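Local structure of aminopeptidase C (Lactobacillus rhamnosus, 4K7C) at residues T134-G139 against L178-D183; D103-S108 against E210-L215; N109-N114 against F130-P135. The protein probably removes amino acids from the N-terminal ends of peptides, as a papain-like cysteine aminopeptidase that assembles from six copies. One frame throughout, in Å; residues are numbered along the deposited sequence.

How the contacts relate
Helix 96-117 supplies one side of contacts 2 and 3 and touches contact 1 through Phe111 and Lys104: D103-S108 packs on E210-L215, and the next turns, N109-N114, pack on F130-P135. The centre of contact 1 is about 10 Å from that of contact 2 and about 7 Å from that of contact 3, with which it shares Thr134 and Pro135. Gln136 OE1 joins contact 1 to contact 2 by a probable hydrogen bond to Lys104 NZ (2.8 Å). The backbone O of Asp138 accepts a hydrogen bond from Trp71 NE1, at the start of helix 70-87, the helix that carries the catalytic cysteine at its N-terminal end in papain-like peptidases. All three contacts also touch a second subunit.

Contact 1: T134-G139 against L178-D183; sequences TPQQDG and LKLRKD
Pro135 lies against Leu180 and Arg181, and its ring serves both. The apolar part is Pro135 CB on Leu180 CD1 at 3.7 Å. Leu180 CD1 also meets Gln136 CG at 3.8 Å, the leucine and glutamine side chains crossing at about a right angle. Leu180 touches Phe111 and Tyr112 of helix 96-117 as well, which places this patch in a buried seam between helices.

The second kind of contact is a flat charged group on a ring. Arg181 runs extended from CG to NE and crosses the proline at about a right angle, with one face of the guanidinium laid on the ring: Pro135 CG stands 3.6 Å above its plane, toward the rim, and Pro135 CD is 3.5 Å from Arg181 NH2.

No hydrogen bond links the two segments, and their polar ends are tied to neighbours. Arg181 NE bonds to Leu132 O, in the last turn of helix 126-133, and NH1 forms a salt bridge with Glu359 of a second subunit. Gln136, bent at chi2 (86°), takes Lys104 at OE1 and Asn173 at NE2.

The chain then continues to Asp138, whose backbone O takes Trp71 NE1 and whose OD2 takes Gly68 N; this is the loop that follows helix 126-133, packed on helix 170-192 and leading toward what is probably the catalytic region of the papain-like fold.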
loop_
_atom_site.group_PDB
_atom_site.type_symbol
_atom_site.label_atom_id
_atom_site.label_comp_id
_atom_site.label_asym_id
_atom_site.label_seq_id
_atom_site.Cartn_x
_atom_site.Cartn_y
_atom_site.Cartn_z
ATOM N N THR A 134 -34.598 8.926 -16.033
ATOM C CA THR A 134 -33.697 9.687 -15.220
ATOM C C THR A 134 -34.449 10.677 -14.338
ATOM O O THR A 134 -34.493 11.889 -14.659
ATOM C CB THR A 134 -32.650 10.426 -16.052
ATOM O OG1 THR A 134 -32.153 9.579 -17.076
ATOM C CG2 THR A 134 -31.518 10.815 -15.218
ATOM N N PRO A 135 -35.132 10.177 -13.293
ATOM C CA PRO A 135 -35.981 11.143 -12.553
ATOM C C PRO A 135 -35.273 12.397 -12.054
ATOM O O PRO A 135 -35.782 13.512 -12.221
ATOM C CB PRO A 135 -36.537 10.284 -11.389
ATOM C CG PRO A 135 -36.480 8.908 -11.896
ATOM C CD PRO A 135 -35.192 8.861 -12.649
ATOM N N GLN A 136 -34.098 12.239 -11.477
ATOM C CA GLN A 136 -33.191 13.324 -11.274
ATOM C C GLN A 136 -31.775 12.813 -11.445
ATOM O O GLN A 136 -31.566 11.612 -11.563
ATOM C CB GLN A 136 -33.403 13.946 -9.917
ATOM C CG GLN A 136 -33.303 12.934 -8.776
ATOM C CD GLN A 136 -31.870 12.726 -8.301
ATOM O OE1 GLN A 136 -31.099 13.679 -8.063
ATOM N NE2 GLN A 136 -31.497 11.495 -8.173
ATOM N N GLN A 137 -30.816 13.709 -11.430
ATOM C CA GLN A 137 -29.418 13.334 -11.444
ATOM C C GLN A 137 -28.596 14.447 -10.836
ATOM O O GLN A 137 -29.098 15.525 -10.540
ATOM C CB GLN A 137 -28.991 13.048 -12.888
ATOM C CG GLN A 137 -29.143 14.215 -13.860
ATOM C CD GLN A 137 -28.796 13.848 -15.302
ATOM O OE1 GLN A 137 -27.667 13.592 -15.592
ATOM N NE2 GLN A 137 -29.787 13.852 -16.199
ATOM N N ASP A 138 -27.315 14.193 -10.668
ATOM C CA ASP A 138 -26.383 15.204 -10.115
ATOM C C ASP A 138 -26.148 16.403 -10.983
ATOM O O ASP A 138 -25.954 17.476 -10.443
ATOM C CB ASP A 138 -25.015 14.610 -9.735
ATOM C CG ASP A 138 -25.055 13.687 -8.513
ATOM O OD1 ASP A 138 -26.104 13.403 -7.879
ATOM O OD2 ASP A 138 -23.971 13.118 -8.176
ATOM N N GLY A 139 -26.099 16.226 -12.319
ATOM C CA GLY A 139 -25.731 17.280 -13.197
ATOM C C GLY A 139 -26.727 18.417 -13.409
ATOM O O GLY A 139 -27.948 18.290 -13.149
ATOM N N LEU A 178 -35.721 5.793 -6.822
ATOM C CA LEU A 178 -36.710 4.754 -6.527
ATOM C C LEU A 178 -37.951 5.409 -5.945
ATOM O O LEU A 178 -39.105 5.208 -6.388
ATOM C CB LEU A 178 -36.130 3.774 -5.576
ATOM C CG LEU A 178 -37.079 2.870 -4.788
ATOM C CD1 LEU A 178 -38.021 2.087 -5.691
ATOM C CD2 LEU A 178 -36.357 1.936 -3.831
ATOM N N LYS A 179 -37.686 6.309 -4.998
ATOM C CA LYS A 179 -38.775 7.070 -4.321
ATOM C C LYS A 179 -39.615 7.869 -5.370
ATOM O O LYS A 179 -40.877 7.823 -5.368
ATOM C CB LYS A 179 -38.183 8.014 -3.254
ATOM C CG LYS A 179 -39.200 8.907 -2.551
ATOM C CD LYS A 179 -40.293 8.159 -1.837
ATOM C CE LYS A 179 -41.003 8.988 -0.770
ATOM N NZ LYS A 179 -41.466 10.241 -1.281
ATOM N N LEU A 180 -38.949 8.591 -6.254
ATOM C CA LEU A 180 -39.622 9.418 -7.224
ATOM C C LEU A 180 -40.424 8.596 -8.183
ATOM O O LEU A 180 -41.606 8.923 -8.462
ATOM C CB LEU A 180 -38.682 10.308 -7.979
ATOM C CG LEU A 180 -37.903 11.330 -7.191
ATOM C CD1 LEU A 180 -36.867 11.998 -8.070
ATOM C CD2 LEU A 180 -38.858 12.349 -6.507
ATOM N N ARG A 181 -39.863 7.462 -8.592
ATOM C CA ARG A 181 -40.639 6.541 -9.472
ATOM C C ARG A 181 -41.892 5.946 -8.822
ATOM O O ARG A 181 -42.977 5.854 -9.434
ATOM C CB ARG A 181 -39.689 5.441 -10.020
ATOM C CG ARG A 181 -38.725 5.896 -11.059
ATOM C CD ARG A 181 -37.806 4.742 -11.447
ATOM N NE ARG A 181 -36.818 5.186 -12.420
ATOM C CZ ARG A 181 -35.500 5.056 -12.347
ATOM N NH1 ARG A 181 -34.884 4.499 -11.293
ATOM N NH2 ARG A 181 -34.808 5.432 -13.407
ATOM N N LYS A 182 -41.805 5.559 -7.575
ATOM C CA LYS A 182 -42.884 5.037 -6.812
ATOM C C LYS A 182 -43.958 6.105 -6.701
ATOM O O LYS A 182 -45.142 5.821 -6.828
ATOM C CB LYS A 182 -42.440 4.670 -5.416
ATOM C CG LYS A 182 -43.586 4.254 -4.532
ATOM C CD LYS A 182 -43.129 3.849 -3.157
ATOM C CE LYS A 182 -44.305 3.215 -2.397
ATOM N NZ LYS A 182 -45.059 4.308 -1.848
ATOM N N ASP A 183 -43.519 7.300 -6.372
ATOM C CA ASP A 183 -44.460 8.445 -6.296
ATOM C C ASP A 183 -45.099 8.797 -7.668
ATOM O O ASP A 183 -46.271 9.250 -7.729
ATOM C CB ASP A 183 -43.753 9.652 -5.708
ATOM C CG ASP A 183 -43.472 9.529 -4.235
ATOM O OD1 ASP A 183 -44.094 8.683 -3.529
ATOM O OD2 ASP A 183 -42.621 10.342 -3.775
#

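Contact 2: D103-S108 against E210-L215; sequences DKFEKS and EDYRIL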
loop_
_atom_site.group_PDB
_atom_site.type_symbol
_atom_site.label_atom_id
_atom_site.label_comp_id
_atom_site.label_asym_id
_atom_site.label_seq_id
_atom_site.Cartn_x
_atom_site.Cartn_y
_atom_site.Cartn_z
ATOM N N ASP A 103 -30.694 21.648 -4.972
ATOM C CA ASP A 103 -30.848 21.114 -6.294
ATOM C C ASP A 103 -31.682 19.812 -6.297
ATOM O O ASP A 103 -32.716 19.629 -7.026
ATOM C CB ASP A 103 -29.493 20.889 -6.971
ATOM C CG ASP A 103 -29.644 20.416 -8.394
ATOM O OD1 ASP A 103 -30.300 21.146 -9.179
ATOM O OD2 ASP A 103 -29.081 19.287 -8.737
ATOM N N LYS A 104 -31.285 18.830 -5.524
ATOM C CA LYS A 104 -32.041 17.602 -5.363
ATOM C C LYS A 104 -33.457 17.760 -4.896
ATOM O O LYS A 104 -34.354 17.098 -5.336
ATOM C CB LYS A 104 -31.306 16.667 -4.400
ATOM C CG LYS A 104 -29.995 16.098 -4.880
ATOM C CD LYS A 104 -30.058 14.612 -5.022
ATOM C CE LYS A 104 -28.841 13.946 -5.712
ATOM N NZ LYS A 104 -28.591 14.335 -7.117
ATOM N N PHE A 105 -33.660 18.633 -3.913
ATOM C CA PHE A 105 -34.987 18.824 -3.415
ATOM C C PHE A 105 -35.887 19.504 -4.475
ATOM O O PHE A 105 -37.008 19.041 -4.720
ATOM C CB PHE A 105 -34.947 19.602 -2.109
ATOM C CG PHE A 105 -36.270 19.594 -1.397
ATOM C CD1 PHE A 105 -36.903 18.381 -1.114
ATOM C CD2 PHE A 105 -36.850 20.767 -0.994
ATOM C CE1 PHE A 105 -38.133 18.329 -0.526
ATOM C CE2 PHE A 105 -38.103 20.690 -0.347
ATOM C CZ PHE A 105 -38.703 19.476 -0.079
ATOM N N GLU A 106 -35.379 20.538 -5.121
ATOM C CA GLU A 106 -36.131 21.275 -6.188
ATOM C C GLU A 106 -36.351 20.340 -7.342
ATOM O O GLU A 106 -37.449 20.240 -7.835
ATOM C CB GLU A 106 -35.388 22.521 -6.630
ATOM C CG GLU A 106 -35.441 23.627 -5.577
ATOM C CD GLU A 106 -36.800 24.404 -5.518
ATOM O OE1 GLU A 106 -37.714 24.238 -6.381
ATOM O OE2 GLU A 106 -36.932 25.199 -4.530
ATOM N N LYS A 107 -35.338 19.539 -7.696
ATOM C CA LYS A 107 -35.559 18.538 -8.780
ATOM C C LYS A 107 -36.660 17.499 -8.474
ATOM O O LYS A 107 -37.285 17.053 -9.396
ATOM C CB LYS A 107 -34.249 17.859 -9.160
ATOM C CG LYS A 107 -33.298 18.696 -9.959
ATOM C CD LYS A 107 -31.939 17.975 -10.175
ATOM C CE LYS A 107 -31.154 18.685 -11.221
ATOM N NZ LYS A 107 -29.708 18.315 -11.078
ATOM N N SER A 108 -36.837 17.103 -7.205
ATOM C CA SER A 108 -37.890 16.185 -6.760
ATOM C C SER A 108 -39.292 16.764 -7.103
ATOM O O SER A 108 -40.070 16.157 -7.852
ATOM C CB SER A 108 -37.698 15.811 -5.253
ATOM O OG SER A 108 -36.406 15.190 -4.947
ATOM N N GLU A 210 -41.199 13.613 2.823
ATOM C CA GLU A 210 -40.335 12.425 2.822
ATOM C C GLU A 210 -39.046 12.685 2.081
ATOM O O GLU A 210 -38.009 12.300 2.596
ATOM C CB GLU A 210 -41.098 11.272 2.171
ATOM C CG GLU A 210 -42.318 10.840 2.968
ATOM C CD GLU A 210 -43.377 10.074 2.185
ATOM O OE1 GLU A 210 -43.353 10.157 0.923
ATOM O OE2 GLU A 210 -44.151 9.360 2.839
ATOM N N ASP A 211 -39.086 13.252 0.882
ATOM C CA ASP A 211 -37.877 13.598 0.172
ATOM C C ASP A 211 -36.957 14.540 0.971
ATOM O O ASP A 211 -35.721 14.381 0.950
ATOM C CB ASP A 211 -38.196 14.210 -1.202
ATOM C CG ASP A 211 -39.097 13.317 -2.055
ATOM O OD1 ASP A 211 -39.171 12.109 -1.700
ATOM O OD2 ASP A 211 -39.746 13.866 -3.050
ATOM N N TYR A 212 -37.562 15.535 1.632
ATOM C CA TYR A 212 -36.835 16.439 2.480
ATOM C C TYR A 212 -36.026 15.667 3.536
ATOM O O TYR A 212 -34.818 15.940 3.757
ATOM C CB TYR A 212 -37.777 17.539 3.094
ATOM C CG TYR A 212 -37.004 18.588 3.865
ATOM C CD1 TYR A 212 -36.494 19.682 3.244
ATOM C CD2 TYR A 212 -36.656 18.399 5.197
ATOM C CE1 TYR A 212 -35.711 20.601 3.891
ATOM C CE2 TYR A 212 -35.881 19.355 5.874
ATOM C CZ TYR A 212 -35.428 20.442 5.196
ATOM O OH TYR A 212 -34.646 21.354 5.850
ATOM N N ARG A 213 -36.660 14.724 4.187
ATOM C CA ARG A 213 -36.041 13.903 5.200
ATOM C C ARG A 213 -34.886 13.006 4.673
ATOM O O ARG A 213 -33.859 12.888 5.318
ATOM C CB ARG A 213 -37.094 13.123 5.915
ATOM C CG ARG A 213 -36.505 12.128 6.887
ATOM C CD ARG A 213 -37.534 11.606 7.836
ATOM N NE ARG A 213 -38.550 10.765 7.270
ATOM C CZ ARG A 213 -39.821 11.197 7.087
ATOM N NH1 ARG A 213 -40.760 10.362 6.666
ATOM N NH2 ARG A 213 -40.141 12.505 7.287
ATOM N N ILE A 214 -35.066 12.425 3.492
ATOM C CA ILE A 214 -33.973 11.659 2.823
ATOM C C ILE A 214 -32.753 12.523 2.566
ATOM O O ILE A 214 -31.631 12.151 2.849
ATOM C CB ILE A 214 -34.499 11.048 1.472
ATOM C CG1 ILE A 214 -35.548 9.989 1.781
ATOM C CG2 ILE A 214 -33.325 10.568 0.620
ATOM C CD1 ILE A 214 -36.367 9.545 0.575
ATOM N N LEU A 215 -32.977 13.761 2.123
ATOM C CA LEU A 215 -31.866 14.687 1.928
ATOM C C LEU A 215 -31.254 15.256 3.204
ATOM O O LEU A 215 -30.081 15.430 3.291
ATOM C CB LEU A 215 -32.330 15.781 0.984
ATOM C CG LEU A 215 -32.695 15.269 -0.368
ATOM C CD1 LEU A 215 -33.430 16.339 -1.156
ATOM C CD2 LEU A 215 -31.504 14.846 -1.228
#
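Phe105 and Tyr212 mark the closest backbone approach, their CA atoms 6.6 Å apart. The short segments D103-S108 and E210-L215 run nearly antiparallel there, at 160°. The closest approach of the segment axes is 10.0 Å. The two aromatic rings form a T-shaped pair: the edge of Tyr212 is turned toward one face of Phe105, with ring centroids 5.4 Å apart and planes at 79°. Phe105 reaches across because its CG lies anti to the backbone N (chi1 -168°), which also sets CE1 at 3.7 Å from Tyr212 CB, while Asp211 CB comes up at the ring's edge.

This is antiparallel helix packing in the helical part of a papain-like peptidase, between helix 96-117 and helix 197-219, with Leu180 of helix 170-192 touching both Ser108 and Asp211.

One turn along from the tyrosine, Leu215 splits its two methyls between neighbours: CD1 lies 3.7 Å from Phe105 CB, and CD2 is the same distance from Lys104 CB. The lysine chain bends away from there, and NZ goes to Gln136 and Asp138. At the other end of the contact, Ser108 CB touches Asp211 OD2 without a bond. Ser108 OG instead donates to Lys104 O at 2.8 Å, and Ser108 N grips the same oxygen from the opposite face of its plane. Asp211 OD2 has its hydrogen-bond partner in Tyr112 OH, and OD1 forms a salt bridge with Lys179.

Contact 3: N109-N114 against F130-P135; sequences NYFYEN and FLLATP
Phe111 and Pro135 bring the two backbones nearest, at 6.3 Å between CA atoms, where helix 96-117 passes the end of helix 126-133 and the turn that follows it. The Phe111 ring points into this turn with CG anti to its own backbone N (chi1 173°). The phenylalanine and proline side chains point the same way, and Pro135 CB sits over the face of the Phe111 ring in a CH-pi contact, 4.0 Å from the centroid and 27° off the normal.

The rim of the phenyl is engaged as well. Leu131 O lies in the ring plane, 3.7 Å from Phe111 CE1, and Leu132 CD2 meets the edge at CZ, that side chain crossing the phenylalanine at about a right angle. Leu131 CD2 touches both Phe111 CD1, at 3.9 Å, and Asn114 CB, at 3.7 Å. Replacing Phe111 with an alanine would probably open a gap beside Pro135 and deprive Leu131 and Leu132 of the ring they pack on.

No hydrogen bond or salt bridge joins the two segments: the ring meets the proline over one face and the leucines, including the Leu131 carbonyl, at its edge, so the contact rests on apolar, CH-pi and ring-edge packing.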
loop_
_atom_site.group_PDB
_atom_site.type_symbol
_atom_site.label_atom_id
_atom_site.label_comp_id
_atom_site.label_asym_id
_atom_site.label_seq_id
_atom_site.Cartn_x
_atom_site.Cartn_y
_atom_site.Cartn_z
ATOM N N ASN A 109 -39.500 18.019 -6.738
ATOM C CA ASN A 109 -40.687 18.786 -7.098
ATOM C C ASN A 109 -40.852 19.010 -8.610
ATOM O O ASN A 109 -41.971 18.823 -9.153
ATOM C CB ASN A 109 -40.626 20.150 -6.417
ATOM C CG ASN A 109 -41.940 20.912 -6.549
ATOM O OD1 ASN A 109 -42.969 20.385 -6.090
ATOM N ND2 ASN A 109 -41.905 22.069 -7.118
ATOM N N TYR A 110 -39.754 19.392 -9.256
ATOM C CA TYR A 110 -39.734 19.469 -10.726
ATOM C C TYR A 110 -40.202 18.205 -11.408
ATOM O O TYR A 110 -41.085 18.272 -12.257
ATOM C CB TYR A 110 -38.357 19.944 -11.260
ATOM C CG TYR A 110 -38.431 20.670 -12.573
ATOM C CD1 TYR A 110 -38.484 22.042 -12.597
ATOM C CD2 TYR A 110 -38.419 20.014 -13.778
ATOM C CE1 TYR A 110 -38.532 22.758 -13.755
ATOM C CE2 TYR A 110 -38.486 20.741 -14.969
ATOM C CZ TYR A 110 -38.567 22.105 -14.940
ATOM O OH TYR A 110 -38.612 22.886 -16.074
ATOM N N PHE A 111 -39.688 17.048 -10.966
ATOM C CA PHE A 111 -40.083 15.764 -11.476
ATOM C C PHE A 111 -41.594 15.508 -11.266
ATOM O O PHE A 111 -42.287 15.070 -12.180
ATOM C CB PHE A 111 -39.242 14.657 -10.816
ATOM C CG PHE A 111 -39.698 13.268 -11.161
ATOM C CD1 PHE A 111 -39.281 12.635 -12.327
ATOM C CD2 PHE A 111 -40.483 12.572 -10.270
ATOM C CE1 PHE A 111 -39.725 11.339 -12.594
ATOM C CE2 PHE A 111 -40.956 11.330 -10.529
ATOM C CZ PHE A 111 -40.559 10.672 -11.707
ATOM N N TYR A 112 -42.099 15.786 -10.076
ATOM C CA TYR A 112 -43.512 15.530 -9.798
ATOM C C TYR A 112 -44.371 16.391 -10.736
ATOM O O TYR A 112 -45.436 15.946 -11.203
ATOM C CB TYR A 112 -43.857 15.830 -8.377
ATOM C CG TYR A 112 -43.197 14.973 -7.341
ATOM C CD1 TYR A 112 -42.966 13.606 -7.543
ATOM C CD2 TYR A 112 -42.823 15.507 -6.096
ATOM C CE1 TYR A 112 -42.417 12.783 -6.554
ATOM C CE2 TYR A 112 -42.274 14.706 -5.094
ATOM C CZ TYR A 112 -42.013 13.353 -5.315
ATOM O OH TYR A 112 -41.454 12.500 -4.342
ATOM N N GLU A 113 -43.963 17.615 -10.960
ATOM C CA GLU A 113 -44.753 18.526 -11.799
ATOM C C GLU A 113 -44.703 18.024 -13.247
ATOM O O GLU A 113 -45.706 18.115 -14.005
ATOM C CB GLU A 113 -44.283 19.983 -11.656
ATOM C CG GLU A 113 -44.695 20.605 -10.318
ATOM C CD GLU A 113 -46.210 20.709 -10.195
ATOM O OE1 GLU A 113 -46.825 21.035 -11.265
ATOM O OE2 GLU A 113 -46.767 20.465 -9.094
ATOM N N ASN A 114 -43.558 17.496 -13.651
ATOM C CA ASN A 114 -43.452 16.879 -15.000
ATOM C C ASN A 114 -44.300 15.645 -15.177
ATOM O O ASN A 114 -44.911 15.438 -16.263
ATOM C CB ASN A 114 -41.991 16.632 -15.401
ATOM C CG ASN A 114 -41.320 17.892 -15.912
ATOM O OD1 ASN A 114 -41.984 18.799 -16.393
ATOM N ND2 ASN A 114 -39.978 17.961 -15.825
ATOM N N PHE A 130 -38.648 9.190 -21.062
ATOM C CA PHE A 130 -37.426 10.020 -20.794
ATOM C C PHE A 130 -37.357 10.543 -19.362
ATOM O O PHE A 130 -36.313 10.464 -18.688
ATOM C CB PHE A 130 -37.433 11.165 -21.793
ATOM C CG PHE A 130 -36.259 12.065 -21.665
ATOM C CD1 PHE A 130 -35.071 11.725 -22.237
ATOM C CD2 PHE A 130 -36.352 13.209 -20.913
ATOM C CE1 PHE A 130 -33.981 12.541 -22.102
ATOM C CE2 PHE A 130 -35.264 14.044 -20.788
ATOM C CZ PHE A 130 -34.082 13.688 -21.379
ATOM N N LEU A 131 -38.485 11.052 -18.894
ATOM C CA LEU A 131 -38.688 11.368 -17.475
ATOM C C LEU A 131 -38.355 10.274 -16.485
ATOM O O LEU A 131 -37.663 10.511 -15.497
ATOM C CB LEU A 131 -40.166 11.676 -17.238
ATOM C CG LEU A 131 -40.554 13.111 -17.121
ATOM C CD1 LEU A 131 -42.061 13.145 -16.797
ATOM C CD2 LEU A 131 -39.728 13.822 -16.017
ATOM N N LEU A 132 -38.882 9.080 -16.741
ATOM C CA LEU A 132 -38.789 7.982 -15.779
ATOM C C LEU A 132 -37.399 7.356 -15.843
ATOM O O LEU A 132 -36.984 6.706 -14.860
ATOM C CB LEU A 132 -39.845 6.952 -16.002
ATOM C CG LEU A 132 -41.220 7.500 -15.763
ATOM C CD1 LEU A 132 -42.281 6.508 -16.196
ATOM C CD2 LEU A 132 -41.441 7.852 -14.295
ATOM N N ALA A 133 -36.750 7.498 -16.987
ATOM C CA ALA A 133 -35.416 6.896 -17.153
ATOM C C ALA A 133 -34.404 7.613 -16.250
ATOM O O ALA A 133 -33.512 6.971 -15.721
ATOM C CB ALA A 133 -34.961 6.902 -18.610
ATOM N N THR A 134 -34.598 8.926 -16.033
ATOM C CA THR A 134 -33.697 9.687 -15.220
ATOM C C THR A 134 -34.449 10.677 -14.338
ATOM O O THR A 134 -34.493 11.889 -14.659
ATOM C CB THR A 134 -32.650 10.426 -16.052
ATOM O OG1 THR A 134 -32.153 9.579 -17.076
ATOM C CG2 THR A 134 -31.518 10.815 -15.218
ATOM N N PRO A 135 -35.132 10.177 -13.293
ATOM C CA PRO A 135 -35.981 11.143 -12.553
ATOM C C PRO A 135 -35.273 12.397 -12.054
ATOM O O PRO A 135 -35.782 13.512 -12.221
ATOM C CB PRO A 135 -36.537 10.284 -11.389
ATOM C CG PRO A 135 -36.480 8.908 -11.896
ATOM C CD PRO A 135 -35.192 8.861 -12.649
#